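Long-range contact in beta-N-acetylglucosaminidase-like protein Glycoside hydrolase family 20 (Flavobacterium johnsoniae, PDB 6YHH), which probably removes terminal N-acetylglucosamine units from chitin fragments, as a family 20 beta-N-acetylhexosaminidase of a chitin-degrading bacterium: residues L374-G385 with K402-Y413. Residues are numbered along the deposited sequence; the frame is centred on the assembly and turned at random.
Sequences LSKEAIVHSWRG and KGYKTVLSNGFY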
ATOM      1  N   LEU A 374      42.727   8.694   8.569  1.00 13.17           N
ATOM      2  CA  LEU A 374      41.718   7.685   8.303  1.00 13.78           C
ATOM      3  C   LEU A 374      42.334   6.453   7.701  1.00 12.98           C
ATOM      4  O   LEU A 374      43.023   6.595   6.691  1.00 13.43           O
ATOM      5  CB  LEU A 374      40.677   8.251   7.312  1.00 13.88           C
ATOM      6  CG  LEU A 374      39.443   7.383   7.127  1.00 13.52           C
ATOM      7  CD1 LEU A 374      38.610   7.249   8.394  1.00 13.69           C
ATOM      8  CD2 LEU A 374      38.577   7.901   5.966  1.00 14.09           C
ATOM      9  N   SER A 375      42.096   5.290   8.276  1.00 13.19           N
ATOM     10  CA  SER A 375      42.518   4.028   7.646  1.00 14.09           C
ATOM     11  C   SER A 375      42.096   3.928   6.196  1.00 16.22           C
ATOM     12  O   SER A 375      40.913   4.182   5.874  1.00 13.69           O
ATOM     13  CB  SER A 375      41.969   2.861   8.391  1.00 14.85           C
ATOM     14  OG  SER A 375      42.243   1.669   7.701  1.00 15.95           O
ATOM     15  N   LYS A 376      43.027   3.484   5.325  1.00 15.35           N
ATOM     16  CA  LYS A 376      42.671   3.266   3.937  1.00 14.94           C
ATOM     17  C   LYS A 376      41.748   2.078   3.719  1.00 14.61           C
ATOM     18  O   LYS A 376      41.302   1.840   2.567  1.00 16.06           O
ATOM     19  CB  LYS A 376      43.900   3.198   3.046  1.00 16.16           C
ATOM     20  CG  LYS A 376      44.573   4.526   2.915  1.00 21.53           C
ATOM     21  CD  LYS A 376      45.685   4.468   1.851  1.00 24.55           C
ATOM     22  CE  LYS A 376      46.892   3.735   2.432  1.00 28.73           C
ATOM     23  NZ  LYS A 376      47.467   4.598   3.514  1.00 31.15           N
ATOM     24  N   GLU A 377      41.412   1.357   4.792  1.00 13.87           N
ATOM     25  CA  GLU A 377      40.374   0.325   4.698  1.00 15.96           C
ATOM     26  C   GLU A 377      38.948   0.932   4.855  1.00 12.58           C
ATOM     27  O   GLU A 377      37.992   0.203   4.676  1.00 13.44           O
ATOM     28  CB  GLU A 377      40.544  -0.727   5.762  1.00 20.27           C
ATOM     29  CG  GLU A 377      41.923  -1.424   5.642  1.00 27.48           C
ATOM     30  CD  GLU A 377      42.142  -2.433   6.749  1.00 39.93           C
ATOM     31  OE1 GLU A 377      43.192  -2.422   7.455  1.00 55.48           O
ATOM     32  OE2 GLU A 377      41.241  -3.262   6.916  1.00 56.40           O
ATOM     33  N   ALA A 378      38.834   2.181   5.238  1.00 13.14           N
ATOM     34  CA  ALA A 378      37.461   2.865   5.309  1.00 12.12           C
ATOM     35  C   ALA A 378      36.955   3.150   3.901  1.00 11.82           C
ATOM     36  O   ALA A 378      37.702   3.563   2.974  1.00 11.09           O
ATOM     37  CB  ALA A 378      37.529   4.151   6.074  1.00 13.16           C
ATOM     38  N   ILE A 379      35.648   2.916   3.717  1.00 10.53           N
ATOM     39  CA  ILE A 379      34.983   3.341   2.478  1.00 11.10           C
ATOM     40  C   ILE A 379      34.482   4.768   2.572  1.00 10.89           C
ATOM     41  O   ILE A 379      33.831   5.148   3.587  1.00 10.66           O
ATOM     42  CB  ILE A 379      33.854   2.391   2.168  1.00 12.31           C
ATOM     43  CG1 ILE A 379      34.445   1.008   2.049  1.00 16.32           C
ATOM     44  CG2 ILE A 379      33.164   2.779   0.878  1.00 13.02           C
ATOM     45  CD1 ILE A 379      33.481  -0.064   1.882  1.00 19.86           C
ATOM     46  N   VAL A 380      34.802   5.592   1.560  1.00 11.44           N
ATOM     47  CA  VAL A 380      34.495   7.016   1.576  1.00 11.21           C
ATOM     48  C   VAL A 380      33.231   7.207   0.736  1.00 12.07           C
ATOM     49  O   VAL A 380      33.211   6.765  -0.420  1.00 13.53           O
ATOM     50  CB  VAL A 380      35.662   7.853   1.018  1.00 12.30           C
ATOM     51  CG1 VAL A 380      35.292   9.348   0.808  1.00 13.82           C
ATOM     52  CG2 VAL A 380      36.786   7.778   2.005  1.00 12.81           C
ATOM     53  N   HIS A 381      32.224   7.885   1.295  1.00  9.92           N
ATOM     54  CA  HIS A 381      30.978   8.100   0.596  1.00  9.93           C
ATOM     55  C   HIS A 381      30.954   9.552   0.108  1.00  9.29           C
ATOM     56  O   HIS A 381      30.759  10.484   0.876  1.00  9.66           O
ATOM     57  CB  HIS A 381      29.818   7.743   1.537  1.00  9.47           C
ATOM     58  CG  HIS A 381      28.540   7.474   0.832  1.00  9.74           C
ATOM     59  ND1 HIS A 381      27.481   6.902   1.485  1.00  9.25           N
ATOM     60  CD2 HIS A 381      28.134   7.700  -0.453  1.00  8.28           C
ATOM     61  CE1 HIS A 381      26.475   6.753   0.643  1.00 10.14           C
ATOM     62  NE2 HIS A 381      26.821   7.254  -0.535  1.00  9.36           N
ATOM     63  N   SER A 382      31.193   9.723  -1.200  1.00  9.67           N
ATOM     64  CA  SER A 382      31.287  11.009  -1.826  1.00  9.92           C
ATOM     65  C   SER A 382      29.906  11.584  -2.139  1.00  9.65           C
ATOM     66  O   SER A 382      29.181  11.038  -2.985  1.00 10.37           O
ATOM     67  CB  SER A 382      32.093  10.868  -3.136  1.00 10.05           C
ATOM     68  OG  SER A 382      32.201  12.105  -3.830  1.00 11.90           O
ATOM     69  N   TRP A 383      29.602  12.729  -1.537  1.00 10.07           N
ATOM     70  CA  TRP A 383      28.281  13.351  -1.624  1.00  9.44           C
ATOM     71  C   TRP A 383      28.229  14.843  -1.905  1.00 10.59           C
ATOM     72  O   TRP A 383      27.163  15.335  -2.444  1.00 10.93           O
ATOM     73  CB  TRP A 383      27.483  13.054  -0.368  1.00  9.94           C
ATOM     74  CG  TRP A 383      27.849  13.884   0.821  1.00  9.44           C
ATOM     75  CD1 TRP A 383      28.776  13.594   1.736  1.00 10.20           C
ATOM     76  CD2 TRP A 383      27.198  15.091   1.276  1.00  9.60           C
ATOM     77  NE1 TRP A 383      28.804  14.538   2.747  1.00  9.51           N
ATOM     78  CE2 TRP A 383      27.836  15.472   2.499  1.00  9.43           C
ATOM     79  CE3 TRP A 383      26.179  15.908   0.768  1.00  9.84           C
ATOM     80  CZ2 TRP A 383      27.473  16.615   3.199  1.00  9.42           C
ATOM     81  CZ3 TRP A 383      25.796  17.015   1.493  1.00 10.03           C
ATOM     82  CH2 TRP A 383      26.479  17.390   2.668  1.00  9.52           C
ATOM     83  N   ARG A 384      29.327  15.557  -1.675  1.00 10.23           N
ATOM     84  CA  ARG A 384      29.339  17.011  -1.846  1.00 10.75           C
ATOM     85  C   ARG A 384      29.696  17.431  -3.236  1.00 12.08           C
ATOM     86  O   ARG A 384      30.512  16.807  -3.905  1.00 12.33           O
ATOM     87  CB  ARG A 384      30.236  17.616  -0.775  1.00 12.02           C
ATOM     88  CG  ARG A 384      29.765  17.297   0.623  1.00 14.49           C
ATOM     89  CD  ARG A 384      30.727  17.753   1.667  1.00 18.96           C
ATOM     90  NE  ARG A 384      30.784  19.155   1.636  1.00 26.15           N
ATOM     91  CZ  ARG A 384      31.904  19.774   1.947  1.00 38.23           C
ATOM     92  NH1 ARG A 384      32.998  19.037   2.248  1.00 44.51           N
ATOM     93  NH2 ARG A 384      31.926  21.098   1.932  1.00 36.61           N
ATOM     94  N   GLY A 385      29.117  18.539  -3.650  1.00 11.29           N
ATOM     95  CA  GLY A 385      29.266  19.047  -4.993  1.00 11.32           C
ATOM     96  C   GLY A 385      28.847  20.514  -5.011  1.00 11.51           C
ATOM     97  O   GLY A 385      28.987  21.219  -4.022  1.00 11.81           O
ATOM     98  N   LYS A 402      44.066   8.950  -3.127  1.00 16.96           N
ATOM     99  CA  LYS A 402      44.718   8.722  -1.847  1.00 17.36           C
ATOM    100  C   LYS A 402      44.668   7.313  -1.331  1.00 16.05           C
ATOM    101  O   LYS A 402      45.177   7.014  -0.248  1.00 16.62           O
ATOM    102  CB  LYS A 402      44.168   9.666  -0.777  1.00 19.47           C
ATOM    103  CG  LYS A 402      44.527  11.114  -0.961  1.00 21.97           C
ATOM    104  CD  LYS A 402      43.862  11.938   0.156  1.00 28.96           C
ATOM    105  CE  LYS A 402      43.519  13.369  -0.166  1.00 34.81           C
ATOM    106  NZ  LYS A 402      44.682  14.217  -0.337  1.00 38.42           N
ATOM    107  N   GLY A 403      43.956   6.432  -2.002  1.00 13.79           N
ATOM    108  CA  GLY A 403      43.939   5.053  -1.644  1.00 14.79           C
ATOM    109  C   GLY A 403      42.687   4.427  -1.053  1.00 14.92           C
ATOM    110  O   GLY A 403      42.740   3.275  -0.592  1.00 14.19           O
ATOM    111  N   TYR A 404      41.567   5.178  -1.103  1.00 14.15           N
ATOM    112  CA  TYR A 404      40.309   4.803  -0.453  1.00 12.30           C
ATOM    113  C   TYR A 404      39.260   4.363  -1.453  1.00 12.03           C
ATOM    114  O   TYR A 404      39.062   4.981  -2.500  1.00 12.60           O
ATOM    115  CB  TYR A 404      39.745   5.973   0.342  1.00 12.07           C
ATOM    116  CG  TYR A 404      40.628   6.507   1.414  1.00 12.66           C
ATOM    117  CD1 TYR A 404      41.593   7.462   1.128  1.00 14.04           C
ATOM    118  CD2 TYR A 404      40.516   6.067   2.748  1.00 13.05           C
ATOM    119  CE1 TYR A 404      42.436   7.950   2.108  1.00 14.13           C
ATOM    120  CE2 TYR A 404      41.326   6.589   3.744  1.00 13.34           C
ATOM    121  CZ  TYR A 404      42.293   7.503   3.398  1.00 14.38           C
ATOM    122  OH  TYR A 404      43.110   7.969   4.424  1.00 15.42           O
ATOM    123  N   LYS A 405      38.609   3.243  -1.156  1.00 12.51           N
ATOM    124  CA  LYS A 405      37.468   2.817  -1.950  1.00 12.54           C
ATOM    125  C   LYS A 405      36.323   3.789  -1.740  1.00 11.98           C
ATOM    126  O   LYS A 405      36.209   4.291  -0.632  1.00 11.23           O
ATOM    127  CB  LYS A 405      37.008   1.469  -1.534  1.00 12.34           C
ATOM    128  CG  LYS A 405      38.046   0.402  -1.765  1.00 15.27           C
ATOM    129  CD  LYS A 405      37.603  -0.998  -1.491  1.00 16.88           C
ATOM    130  CE  LYS A 405      37.303  -1.297  -0.029  1.00 19.01           C
ATOM    131  NZ  LYS A 405      38.543  -1.025   0.781  1.00 22.14           N
ATOM    132  N   THR A 406      35.596   4.072  -2.813  1.00 10.54           N
ATOM    133  CA  THR A 406      34.608   5.167  -2.778  1.00 11.39           C
ATOM    134  C   THR A 406      33.289   4.764  -3.437  1.00 11.44           C
ATOM    135  O   THR A 406      33.294   4.035  -4.373  1.00 13.03           O
ATOM    136  CB  THR A 406      35.208   6.419  -3.449  1.00 13.18           C
ATOM    137  OG1 THR A 406      36.396   6.819  -2.706  1.00 17.21           O
ATOM    138  CG2 THR A 406      34.350   7.580  -3.355  1.00 14.73           C
ATOM    139  N   VAL A 407      32.207   5.367  -2.962  1.00 10.25           N
ATOM    140  CA  VAL A 407      30.881   5.249  -3.571  1.00  9.98           C
ATOM    141  C   VAL A 407      30.389   6.649  -3.827  1.00  9.69           C
ATOM    142  O   VAL A 407      30.518   7.515  -2.956  1.00  9.83           O
ATOM    143  CB  VAL A 407      29.885   4.545  -2.560  1.00 10.17           C
ATOM    144  CG1 VAL A 407      28.453   4.542  -3.102  1.00 11.22           C
ATOM    145  CG2 VAL A 407      30.304   3.108  -2.302  1.00 11.38           C
ATOM    146  N   LEU A 408      29.847   6.885  -5.032  1.00  9.36           N
ATOM    147  CA  LEU A 408      29.360   8.186  -5.437  1.00  9.85           C
ATOM    148  C   LEU A 408      27.848   8.284  -5.148  1.00  9.62           C
ATOM    149  O   LEU A 408      27.022   7.515  -5.669  1.00  9.04           O
ATOM    150  CB  LEU A 408      29.617   8.448  -6.880  1.00  9.86           C
ATOM    151  CG  LEU A 408      29.277   9.868  -7.290  1.00 10.25           C
ATOM    152  CD1 LEU A 408      30.092  10.929  -6.573  1.00  9.78           C
ATOM    153  CD2 LEU A 408      29.264  10.168  -8.793  1.00 11.35           C
ATOM    154  N   SER A 409      27.474   9.246  -4.314  1.00  9.03           N
ATOM    155  CA  SER A 409      26.066   9.724  -4.223  1.00  8.37           C
ATOM    156  C   SER A 409      25.819  11.148  -4.725  1.00  9.40           C
ATOM    157  O   SER A 409      24.670  11.447  -5.103  1.00  8.77           O
ATOM    158  CB  SER A 409      25.438   9.525  -2.816  1.00  8.96           C
ATOM    159  OG  SER A 409      25.225   8.137  -2.630  1.00  9.17           O
ATOM    160  N   ASN A 410      26.836  11.999  -4.743  1.00  8.41           N
ATOM    161  CA  ASN A 410      26.682  13.311  -5.347  1.00  9.51           C
ATOM    162  C   ASN A 410      26.124  13.165  -6.775  1.00  9.34           C
ATOM    163  O   ASN A 410      26.621  12.289  -7.525  1.00  8.74           O
ATOM    164  CB  ASN A 410      28.045  14.024  -5.489  1.00 10.33           C
ATOM    165  CG  ASN A 410      27.876  15.447  -5.989  1.00 10.84           C
ATOM    166  OD1 ASN A 410      28.109  15.754  -7.183  1.00 11.53           O
ATOM    167  ND2 ASN A 410      27.256  16.273  -5.132  1.00 12.22           N
ATOM    168  N   GLY A 411      25.100  13.954  -7.100  1.00  8.37           N
ATOM    169  CA  GLY A 411      24.427  13.906  -8.407  1.00  9.11           C
ATOM    170  C   GLY A 411      23.329  12.860  -8.527  1.00  8.87           C
ATOM    171  O   GLY A 411      22.679  12.738  -9.568  1.00  8.23           O
ATOM    172  N   PHE A 412      23.106  12.083  -7.428  1.00  8.20           N
ATOM    173  CA  PHE A 412      22.019  11.105  -7.329  1.00  7.96           C
ATOM    174  C   PHE A 412      21.107  11.454  -6.092  1.00  8.09           C
ATOM    175  O   PHE A 412      20.467  10.554  -5.500  1.00  8.65           O
ATOM    176  CB  PHE A 412      22.566   9.693  -7.135  1.00  7.95           C
ATOM    177  CG  PHE A 412      23.425   9.150  -8.274  1.00  8.40           C
ATOM    178  CD1 PHE A 412      23.044   9.239  -9.597  1.00  8.27           C
ATOM    179  CD2 PHE A 412      24.587   8.447  -7.997  1.00  9.40           C
ATOM    180  CE1 PHE A 412      23.782   8.605 -10.598  1.00  8.44           C
ATOM    181  CE2 PHE A 412      25.340   7.883  -8.994  1.00  9.44           C
ATOM    182  CZ  PHE A 412      24.944   7.949 -10.317  1.00  8.23           C
ATOM    183  N   TYR A 413      20.967  12.751  -5.857  1.00  8.44           N
ATOM    184  CA  TYR A 413      20.127  13.263  -4.746  1.00  9.17           C
ATOM    185  C   TYR A 413      18.688  13.412  -5.245  1.00  8.84           C
ATOM    186  O   TYR A 413      18.197  14.520  -5.460  1.00  8.93           O
ATOM    187  CB  TYR A 413      20.704  14.548  -4.166  1.00 10.37           C
ATOM    188  CG  TYR A 413      21.716  14.242  -3.075  1.00  9.94           C
ATOM    189  CD1 TYR A 413      22.817  13.438  -3.338  1.00 11.53           C
ATOM    190  CD2 TYR A 413      21.540  14.704  -1.777  1.00 12.36           C
ATOM    191  CE1 TYR A 413      23.702  13.102  -2.318  1.00 11.62           C
ATOM    192  CE2 TYR A 413      22.484  14.432  -0.774  1.00 12.07           C
ATOM    193  CZ  TYR A 413      23.480  13.550  -1.045  1.00 12.40           C
ATOM    194  OH  TYR A 413      24.313  13.170  -0.016  1.00 14.49           O
TER
HETATM  195  O   HOH W   1      38.926   1.793   1.360  1.00 14.72           O
HETATM  196  O   HOH W   2      41.410   0.690  -0.430  1.00 25.88           O
HETATM  197  O   HOH W   3      37.932  -2.108   3.387  1.00 22.09           O
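Val380 and Thr406 pair in close-packed parallel strands, 379-382 and 406-408, inclined by 19°. Val380 N donates nearly straight to Lys405 O (2.9 Å), Val407 N to Val380 O, and Ser382 N to Val407 O. Past the strands, Ser382 O accepts from both Ser409 N and Asn410 N, while the side-chain amide of Asn410 donates through ND2 to Trp383 O (2.8 Å), from 55° above the carbonyl plane. His381 NE2 donates to Ser409 OG (2.8 Å), a reach set by a CG that lies anti to the main-chain nitrogen, chi1 -160°. His381 ND1 is hydrogen-bonded to His312 NE2, and Ser409 OG to Glu447 O, all buried. Tyr413 OH abuts Trp383 CB at 3.2 Å, and Trp383 lies beside Glu317, the predicted proton donor.

The buried Tyr404 ring is also tightly held: its OH donates to Leu374 O (2.7 Å), and Lys376 CG lies over one face, 4.0 Å from the centroid, in a CH-pi contact. An alanine in place of Tyr404 would probably strip Leu374 O of this donor and leave Lys376 CG without the ring face it rests on. The solvent side, with exposed Lys376 and Glu377, is looser: Lys405 NZ stays 4.1 Å from Glu377 O, and a water accepts from the ammonium and donates to that carbonyl.

In this beta-alpha-beta unit of the TIM-barrel catalytic domain, helix 394-401 covers the Ser382 and Thr406 side chains, while strands 362-366 and 443-450 flank the pair.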